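Local coordinates for ankyrin repeat domain-containing protein EMB506, chloroplastic (Arabidopsis thaliana, PDB 6JD6), which takes part in the initial differentiation of proplastids during embryo development, is needed for correct leaf margin development, and has scaffold activity for molecular condensates, at residues T147-H150 against K151-G155; P103-K106 against M107-T110; E158-I161 against S162-R166. All coordinates share one frame; numbering follows the deposited sequence.

In the fold
Interactions 1 and 3 occupy the two consecutive helices of the second ankyrin repeat, 148-154 and 158-166, and pack against each other: Leu149 CA lies 3.8 Å from Leu164 CD1. Interaction 1 is buried near the centre of the chain, and its polar side chains serve mainly to cap the helix start and tie it to its neighbours. Interaction 3 is partly buried, apolar toward the first helix but polar where it meets water and a sulfate. Interaction 2 is a surface turn between helices 91-99 and 115-121, its centre about 19 Å from that of interaction 1; it combines weak backbone bonds and one serine hydroxyl with a small apolar cluster, and lies against another protein chain.

Interaction 1 (T147-H150 against K151-G155); sequences TALH and KAIIG
Backbone bonding from Thr147-His150 to Lys151-Gly155 forms the first turns of helix 148-154. Lys151 N donates to Thr147 O, Ala152 N to Ala148 O at 2.8 Å, Ile153 N to Leu149 O, and Ile154 N to His150 O at 2.9 Å.

A second set of bonds caps the N-terminus. Thr147 is the N-cap residue, and its OG1 accepts weakly from Leu149 N at 3.2 Å and from His150 N at 3.5 Å. In return Thr147 N donates to His150 ND1 at 3.0 Å, almost straight at 174° and in the plane of the imidazole, which makes the pair a capping box. The ring reaches back to the cap because its CG stands beside the backbone N, anti to the carbonyl carbon (chi1 -77°). Its other nitrogen, NE2, is hydrogen-bonded to Leu173 O, tying the helix start to the loop that leads toward the next repeat. The sequence TALH is this repeat's version of the ankyrin TPLH motif, whose threonine and histidine pair in this way at the start of the first helix.

The apolar component is small. Leu149 CD1 meets Ile153 CD1 at 4.0 Å, the two side chains crossing at a slant, while Ile153 CG1 also lies 3.2 Å from Leu149 O. Beyond the segments, Leu149 packs on Leu165 and Ile153 on Tyr184.

With ND1 accepting and NE2 bonded to a carbonyl oxygen, the imidazole is probably neutral with its proton on NE2, and bonds at both nitrogens fix its rotation.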
ATOM      1  N   THR A 147       9.884   5.741   0.823  1.00 39.20           N
ATOM      2  CA  THR A 147       9.436   7.113   0.647  1.00 38.12           C
ATOM      3  C   THR A 147       7.951   7.110   0.317  1.00 37.28           C
ATOM      4  O   THR A 147       7.338   6.050   0.177  1.00 34.46           O
ATOM      5  CB  THR A 147      10.185   7.809  -0.503  1.00 37.29           C
ATOM      6  OG1 THR A 147       9.802   7.212  -1.747  1.00 36.70           O
ATOM      7  CG2 THR A 147      11.691   7.678  -0.320  1.00 36.19           C
ATOM      8  N   ALA A 148       7.381   8.301   0.189  1.00 36.15           N
ATOM      9  CA  ALA A 148       5.991   8.443  -0.215  1.00 35.31           C
ATOM     10  C   ALA A 148       5.743   7.812  -1.585  1.00 37.69           C
ATOM     11  O   ALA A 148       4.657   7.293  -1.845  1.00 38.14           O
ATOM     12  CB  ALA A 148       5.594   9.907  -0.228  1.00 31.64           C
ATOM     13  N   LEU A 149       6.746   7.867  -2.459  1.00 37.35           N
ATOM     14  CA  LEU A 149       6.631   7.259  -3.784  1.00 36.34           C
ATOM     15  C   LEU A 149       6.446   5.742  -3.686  1.00 33.27           C
ATOM     16  O   LEU A 149       5.557   5.184  -4.325  1.00 34.90           O
ATOM     17  CB  LEU A 149       7.847   7.593  -4.655  1.00 35.91           C
ATOM     18  CG  LEU A 149       7.844   7.010  -6.071  1.00 35.77           C
ATOM     19  CD1 LEU A 149       6.655   7.538  -6.870  1.00 34.90           C
ATOM     20  CD2 LEU A 149       9.156   7.306  -6.800  1.00 34.34           C
ATOM     21  N   HIS A 150       7.293   5.085  -2.896  1.00 32.17           N
ATOM     22  CA  HIS A 150       7.162   3.648  -2.652  1.00 34.65           C
ATOM     23  C   HIS A 150       5.739   3.309  -2.217  1.00 38.31           C
ATOM     24  O   HIS A 150       5.108   2.409  -2.768  1.00 35.88           O
ATOM     25  CB  HIS A 150       8.112   3.188  -1.545  1.00 33.60           C
ATOM     26  CG  HIS A 150       9.543   3.058  -1.968  1.00 36.97           C
ATOM     27  ND1 HIS A 150      10.534   3.890  -1.498  1.00 37.15           N
ATOM     28  CD2 HIS A 150      10.156   2.166  -2.784  1.00 38.24           C
ATOM     29  CE1 HIS A 150      11.695   3.528  -2.017  1.00 41.27           C
ATOM     30  NE2 HIS A 150      11.493   2.484  -2.801  1.00 39.53           N
ATOM     31  N   LYS A 151       5.244   4.042  -1.224  1.00 39.05           N
ATOM     32  CA  LYS A 151       3.928   3.770  -0.654  1.00 38.39           C
ATOM     33  C   LYS A 151       2.800   4.037  -1.631  1.00 35.13           C
ATOM     34  O   LYS A 151       1.838   3.267  -1.704  1.00 35.78           O
ATOM     35  CB  LYS A 151       3.707   4.582   0.619  1.00 40.09           C
ATOM     36  CG  LYS A 151       3.892   3.769   1.861  1.00 45.11           C
ATOM     37  CD  LYS A 151       2.940   2.588   1.887  1.00 46.18           C
ATOM     38  CE  LYS A 151       3.425   1.560   2.883  1.00 46.02           C
ATOM     39  NZ  LYS A 151       3.643   2.194   4.207  1.00 47.42           N
ATOM     40  N   ALA A 152       2.918   5.132  -2.372  1.00 31.65           N
ATOM     41  CA  ALA A 152       1.918   5.491  -3.369  1.00 33.56           C
ATOM     42  C   ALA A 152       1.798   4.405  -4.431  1.00 38.54           C
ATOM     43  O   ALA A 152       0.717   4.160  -4.971  1.00 40.59           O
ATOM     44  CB  ALA A 152       2.274   6.824  -4.013  1.00 32.02           C
ATOM     45  N   ILE A 153       2.921   3.761  -4.734  1.00 37.20           N
ATOM     46  CA  ILE A 153       2.941   2.690  -5.723  1.00 35.08           C
ATOM     47  C   ILE A 153       2.353   1.412  -5.134  1.00 33.71           C
ATOM     48  O   ILE A 153       1.545   0.744  -5.772  1.00 36.57           O
ATOM     49  CB  ILE A 153       4.368   2.452  -6.251  1.00 33.82           C
ATOM     50  CG1 ILE A 153       4.817   3.665  -7.073  1.00 34.62           C
ATOM     51  CG2 ILE A 153       4.426   1.202  -7.096  1.00 32.63           C
ATOM     52  CD1 ILE A 153       6.251   3.601  -7.524  1.00 36.39           C
ATOM     53  N   ILE A 154       2.750   1.092  -3.907  1.00 32.41           N
ATOM     54  CA  ILE A 154       2.194  -0.040  -3.173  1.00 33.79           C
ATOM     55  C   ILE A 154       0.667   0.068  -3.057  1.00 40.06           C
ATOM     56  O   ILE A 154      -0.040  -0.943  -3.042  1.00 43.17           O
ATOM     57  CB  ILE A 154       2.843  -0.153  -1.779  1.00 32.57           C
ATOM     58  CG1 ILE A 154       4.317  -0.548  -1.914  1.00 32.27           C
ATOM     59  CG2 ILE A 154       2.107  -1.157  -0.895  1.00 33.33           C
ATOM     60  CD1 ILE A 154       5.091  -0.478  -0.611  1.00 31.33           C
ATOM     61  N   GLY A 155       0.163   1.300  -3.004  1.00 38.68           N
ATOM     62  CA  GLY A 155      -1.268   1.542  -2.951  1.00 33.78           C
ATOM     63  C   GLY A 155      -1.873   1.721  -4.331  1.00 34.95           C
ATOM     64  O   GLY A 155      -3.084   1.887  -4.468  1.00 32.84           O
TER

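Interaction 2 (P103-K106 against M107-T110); sequences PNLK and MIST
Met107 meets Asn104 with CB and CG and Lys106 with SD. Met107 CB is 3.8 Å from Asn104 O, the same carbonyl that accepts a weak bond from Met107 N. Met107 CG lies over the face of the amide, 3.5 Å from Asn104 OD1, the two side chains running alongside in the same direction. The amide keeps its own polar partner outside the turn, since Asn104 ND2 donates to Asn100 OD1. The methionine chain then bends at chi2, and Met107 SD comes to rest 4.0 Å from Lys106 CE. At the tip CE follows a further bend, and the side chain also packs on an apolar side chain of another protein chain.

The backbone makes a type I-like beta turn over Asn104-Met107, in the linker between helices 91-99 and 115-121, with Asn104 O accepting weakly from both Met107 N and Ile108 N; each N-H...O angle is only 130°. Ile108 N also donates weakly to Leu105 O. That oxygen receives a firmer bond from Ser109 OG at 2.8 Å, the hydroxyl standing anti to its own carbonyl carbon (chi1 -47°) and lying 18° out of the Leu105 carbonyl plane.

On the apolar side of the turn Ile108 CD1 touches Pro103 CB at 3.9 Å and approaches Leu105 CD1 at 4.4 Å. Both Pro103 and Leu105 extend to Leu131 of helix 125-133, and Ile108 lies on Pro115.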
ATOM      1  N   PRO A 103       2.250  22.763   9.572  1.00 48.75           N
ATOM      2  CA  PRO A 103       2.219  21.435  10.196  1.00 48.13           C
ATOM      3  C   PRO A 103       3.439  21.163  11.076  1.00 49.72           C
ATOM      4  O   PRO A 103       4.568  21.463  10.689  1.00 51.54           O
ATOM      5  CB  PRO A 103       2.173  20.469   9.000  1.00 45.45           C
ATOM      6  CG  PRO A 103       2.423  21.301   7.786  1.00 47.64           C
ATOM      7  CD  PRO A 103       2.025  22.696   8.120  1.00 48.26           C
ATOM      8  N   ASN A 104       3.193  20.617  12.263  1.00 49.12           N
ATOM      9  CA  ASN A 104       4.251  20.287  13.209  1.00 50.00           C
ATOM     10  C   ASN A 104       4.708  18.850  12.987  1.00 49.33           C
ATOM     11  O   ASN A 104       4.095  17.915  13.506  1.00 48.18           O
ATOM     12  CB  ASN A 104       3.738  20.468  14.641  1.00 50.32           C
ATOM     13  CG  ASN A 104       4.851  20.459  15.674  1.00 53.18           C
ATOM     14  OD1 ASN A 104       5.758  19.626  15.630  1.00 53.29           O
ATOM     15  ND2 ASN A 104       4.783  21.394  16.619  1.00 53.65           N
ATOM     16  N   LEU A 105       5.783  18.685  12.215  1.00 50.25           N
ATOM     17  CA  LEU A 105       6.241  17.363  11.773  1.00 50.11           C
ATOM     18  C   LEU A 105       6.393  16.323  12.883  1.00 48.83           C
ATOM     19  O   LEU A 105       5.916  15.197  12.747  1.00 48.99           O
ATOM     20  CB  LEU A 105       7.548  17.463  10.975  1.00 53.78           C
ATOM     21  CG  LEU A 105       7.466  17.833   9.489  1.00 55.76           C
ATOM     22  CD1 LEU A 105       6.217  17.243   8.852  1.00 53.60           C
ATOM     23  CD2 LEU A 105       7.500  19.335   9.286  1.00 59.97           C
ATOM     24  N   LYS A 106       7.047  16.693  13.978  1.00 51.60           N
ATOM     25  CA  LYS A 106       7.284  15.735  15.054  1.00 54.97           C
ATOM     26  C   LYS A 106       6.005  15.302  15.771  1.00 51.73           C
ATOM     27  O   LYS A 106       5.916  14.175  16.252  1.00 52.89           O
ATOM     28  CB  LYS A 106       8.309  16.266  16.064  1.00 63.79           C
ATOM     29  CG  LYS A 106       7.807  17.395  16.943  1.00 73.68           C
ATOM     30  CD  LYS A 106       8.436  17.335  18.332  1.00 80.88           C
ATOM     31  CE  LYS A 106       8.129  16.007  19.018  1.00 82.99           C
ATOM     32  NZ  LYS A 106       8.647  15.955  20.416  1.00 86.05           N
ATOM     33  N   MET A 107       5.012  16.186  15.839  1.00 47.51           N
ATOM     34  CA  MET A 107       3.780  15.873  16.556  1.00 44.22           C
ATOM     35  C   MET A 107       2.801  15.058  15.716  1.00 41.53           C
ATOM     36  O   MET A 107       1.934  14.375  16.259  1.00 43.53           O
ATOM     37  CB  MET A 107       3.092  17.152  17.057  1.00 45.66           C
ATOM     38  CG  MET A 107       3.874  17.929  18.109  1.00 47.43           C
ATOM     39  SD  MET A 107       4.265  16.972  19.594  1.00 55.63           S
ATOM     40  CE  MET A 107       2.650  16.353  20.051  1.00 44.70           C
ATOM     41  N   ILE A 108       2.940  15.126  14.396  1.00 39.41           N
ATOM     42  CA  ILE A 108       1.946  14.531  13.503  1.00 39.13           C
ATOM     43  C   ILE A 108       2.448  13.279  12.776  1.00 39.75           C
ATOM     44  O   ILE A 108       1.792  12.775  11.864  1.00 37.63           O
ATOM     45  CB  ILE A 108       1.440  15.566  12.473  1.00 40.05           C
ATOM     46  CG1 ILE A 108       2.546  15.917  11.478  1.00 42.87           C
ATOM     47  CG2 ILE A 108       0.939  16.822  13.185  1.00 39.92           C
ATOM     48  CD1 ILE A 108       2.083  16.789  10.333  1.00 44.66           C
ATOM     49  N   SER A 109       3.603  12.775  13.193  1.00 42.34           N
ATOM     50  CA  SER A 109       4.192  11.597  12.561  1.00 44.67           C
ATOM     51  C   SER A 109       4.510  10.530  13.596  1.00 44.10           C
ATOM     52  O   SER A 109       4.891  10.844  14.721  1.00 45.32           O
ATOM     53  CB  SER A 109       5.484  11.970  11.829  1.00 46.39           C
ATOM     54  OG  SER A 109       5.315  13.124  11.024  1.00 49.01           O
ATOM     55  N   THR A 110       4.341   9.270  13.216  1.00 46.21           N
ATOM     56  CA  THR A 110       4.889   8.163  13.993  1.00 49.05           C
ATOM     57  C   THR A 110       5.524   7.134  13.086  1.00 48.40           C
ATOM     58  O   THR A 110       5.618   7.323  11.870  1.00 47.56           O
ATOM     59  CB  THR A 110       3.837   7.427  14.845  1.00 52.73           C
ATOM     60  OG1 THR A 110       2.802   6.909  14.000  1.00 55.43           O
ATOM     61  CG2 THR A 110       3.251   8.340  15.857  1.00 55.47           C
TER

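Interaction 3 (E158-I161 against S162-R166); sequences EAVI and SHLLR. With SO4 (sulfate ion), chain I.
Val160 and Leu164, and likewise Ile161 and Leu165, pair one turn apart on the tightly packed side of helix 158-166. Val160 CG1 meets Leu164 CD1, and Ile161 CG2 meets Leu165 CD1, both at 4.1 Å, the partners lying alongside and heading the same way. Leu164 N donates to Val160 O at 2.9 Å, with an N-H...O angle of 167°. Val160 and Ile161 also lie on Ala152, joining the two helices of this ankyrin repeat.

The opposite character appears around Ser162, His163 and Arg166, where a water and an ion join the protein partners. One water donates to Ala159 O at 2.7 Å, is hydrogen-bonded to Ser162 OG, and accepts from Arg166 NH2. Ser162 OG takes a further, weak bond from Arg166 NH1. A sulfate, probably from the crystallisation liquor, sits at the guanidinium edge: Arg166 NE donates to its O2 at 3.1 Å and NH2 to its O4. His163 ND1 donates a hydrogen bond to the same O4 at 2.9 Å, the imidazole carried there by CG anti to the backbone N (chi1 175°), while NE2 is hydrogen-bonded to Asp129 OD1 of helix 125-133. A leucine in place of His163 would probably leave Asp129 without this partner and the sulfate held from this helix by Arg166 alone.

Because ND1 donates to an anion and NE2 pairs with a carboxylate, the imidazole is likely to carry a positive charge, making with Arg166 a small cationic anion site on the helix surface.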
ATOM      1  N   GLU A 158      -2.162   6.000  -8.830  0.80 41.37           N
ATOM      2  CA  GLU A 158      -1.391   6.389 -10.008  0.80 44.52           C
ATOM      3  C   GLU A 158      -1.307   7.894 -10.290  0.80 43.36           C
ATOM      4  O   GLU A 158      -0.293   8.371 -10.788  0.80 44.57           O
ATOM      5  CB  GLU A 158      -1.835   5.584 -11.237  0.80 47.31           C
ATOM      6  CG  GLU A 158      -1.555   4.086 -11.081  0.80 49.32           C
ATOM      7  CD  GLU A 158      -1.664   3.308 -12.381  0.80 53.84           C
ATOM      8  OE1 GLU A 158      -0.671   2.656 -12.765  0.80 51.82           O
ATOM      9  OE2 GLU A 158      -2.741   3.343 -13.015  0.80 59.22           O
ATOM     10  N   ALA A 159      -2.349   8.642  -9.950  1.00 43.57           N
ATOM     11  CA  ALA A 159      -2.322  10.095 -10.124  1.00 43.71           C
ATOM     12  C   ALA A 159      -1.357  10.755  -9.137  1.00 45.58           C
ATOM     13  O   ALA A 159      -0.709  11.752  -9.458  1.00 49.52           O
ATOM     14  CB  ALA A 159      -3.717  10.681  -9.980  1.00 40.03           C
ATOM     15  N   VAL A 160      -1.275  10.196  -7.934  1.00 41.28           N
ATOM     16  CA  VAL A 160      -0.334  10.666  -6.924  1.00 39.29           C
ATOM     17  C   VAL A 160       1.094  10.296  -7.329  1.00 38.20           C
ATOM     18  O   VAL A 160       2.018  11.103  -7.200  1.00 36.45           O
ATOM     19  CB  VAL A 160      -0.665  10.068  -5.539  1.00 37.79           C
ATOM     20  CG1 VAL A 160       0.436  10.372  -4.538  1.00 37.25           C
ATOM     21  CG2 VAL A 160      -2.006  10.602  -5.042  1.00 37.27           C
ATOM     22  N   ILE A 161       1.259   9.075  -7.833  1.00 35.02           N
ATOM     23  CA  ILE A 161       2.549   8.604  -8.327  1.00 37.38           C
ATOM     24  C   ILE A 161       3.141   9.552  -9.368  1.00 40.88           C
ATOM     25  O   ILE A 161       4.272  10.016  -9.222  1.00 43.79           O
ATOM     26  CB  ILE A 161       2.428   7.192  -8.930  1.00 37.96           C
ATOM     27  CG1 ILE A 161       2.125   6.178  -7.825  1.00 36.55           C
ATOM     28  CG2 ILE A 161       3.704   6.818  -9.684  1.00 37.90           C
ATOM     29  CD1 ILE A 161       1.507   4.883  -8.326  1.00 37.33           C
ATOM     30  N   SER A 162       2.369   9.856 -10.406  1.00 40.92           N
ATOM     31  CA  SER A 162       2.855  10.715 -11.478  1.00 44.99           C
ATOM     32  C   SER A 162       3.125  12.140 -10.989  1.00 45.42           C
ATOM     33  O   SER A 162       4.037  12.804 -11.480  1.00 44.16           O
ATOM     34  CB  SER A 162       1.876  10.728 -12.653  1.00 50.49           C
ATOM     35  OG  SER A 162       0.648  11.326 -12.288  1.00 55.82           O
ATOM     36  N   HIS A 163       2.334  12.602 -10.024  1.00 44.41           N
ATOM     37  CA  HIS A 163       2.549  13.918  -9.430  1.00 43.97           C
ATOM     38  C   HIS A 163       3.899  13.983  -8.723  1.00 41.90           C
ATOM     39  O   HIS A 163       4.665  14.922  -8.920  1.00 44.11           O
ATOM     40  CB  HIS A 163       1.433  14.262  -8.437  1.00 45.19           C
ATOM     41  CG  HIS A 163       1.655  15.553  -7.710  1.00 45.65           C
ATOM     42  ND1 HIS A 163       1.302  16.776  -8.238  1.00 47.89           N
ATOM     43  CD2 HIS A 163       2.213  15.814  -6.504  1.00 45.91           C
ATOM     44  CE1 HIS A 163       1.624  17.733  -7.388  1.00 47.46           C
ATOM     45  NE2 HIS A 163       2.179  17.176  -6.326  1.00 47.32           N
ATOM     46  N   LEU A 164       4.176  12.979  -7.895  1.00 39.54           N
ATOM     47  CA  LEU A 164       5.437  12.887  -7.163  1.00 40.61           C
ATOM     48  C   LEU A 164       6.642  12.861  -8.098  1.00 42.09           C
ATOM     49  O   LEU A 164       7.639  13.539  -7.853  1.00 43.13           O
ATOM     50  CB  LEU A 164       5.450  11.643  -6.272  1.00 38.34           C
ATOM     51  CG  LEU A 164       4.585  11.691  -5.011  1.00 38.28           C
ATOM     52  CD1 LEU A 164       4.535  10.324  -4.341  1.00 34.43           C
ATOM     53  CD2 LEU A 164       5.121  12.738  -4.052  1.00 36.30           C
ATOM     54  N   LEU A 165       6.545  12.077  -9.168  1.00 41.90           N
ATOM     55  CA  LEU A 165       7.624  11.981 -10.149  1.00 41.89           C
ATOM     56  C   LEU A 165       7.868  13.314 -10.840  1.00 45.83           C
ATOM     57  O   LEU A 165       9.014  13.700 -11.067  1.00 49.01           O
ATOM     58  CB  LEU A 165       7.328  10.892 -11.182  1.00 40.19           C
ATOM     59  CG  LEU A 165       7.399   9.458 -10.649  1.00 41.64           C
ATOM     60  CD1 LEU A 165       6.912   8.456 -11.684  1.00 41.32           C
ATOM     61  CD2 LEU A 165       8.816   9.127 -10.216  1.00 41.49           C
ATOM     62  N   ARG A 166       6.792  14.021 -11.174  1.00 46.95           N
ATOM     63  CA  ARG A 166       6.926  15.330 -11.805  1.00 51.24           C
ATOM     64  C   ARG A 166       7.559  16.326 -10.842  1.00 50.83           C
ATOM     65  O   ARG A 166       8.269  17.237 -11.261  1.00 50.95           O
ATOM     66  CB  ARG A 166       5.577  15.850 -12.310  1.00 53.87           C
ATOM     67  CG  ARG A 166       5.094  15.178 -13.587  1.00 55.59           C
ATOM     68  CD  ARG A 166       3.888  15.899 -14.180  1.00 56.94           C
ATOM     69  NE  ARG A 166       2.760  15.936 -13.252  0.69 55.85           N
ATOM     70  CZ  ARG A 166       1.861  14.964 -13.129  0.65 53.82           C
ATOM     71  NH1 ARG A 166       1.956  13.873 -13.874  0.73 54.38           N
ATOM     72  NH2 ARG A 166       0.868  15.081 -12.259  0.81 51.46           N
TER
HETATM   73  S   SO4 I 307       0.798  18.703 -11.097  1.00131.15           S
HETATM   74  O1  SO4 I 307       0.379  19.193 -12.407  1.00133.46           O
HETATM   75  O2  SO4 I 307       2.169  18.204 -11.179  1.00130.41           O
HETATM   76  O3  SO4 I 307       0.734  19.795 -10.131  1.00131.80           O
HETATM   77  O4  SO4 I 307      -0.088  17.622 -10.673  1.00128.76           O
HETATM   78  O   HOH W   1      -1.119  13.511 -11.489  1.00 58.85           O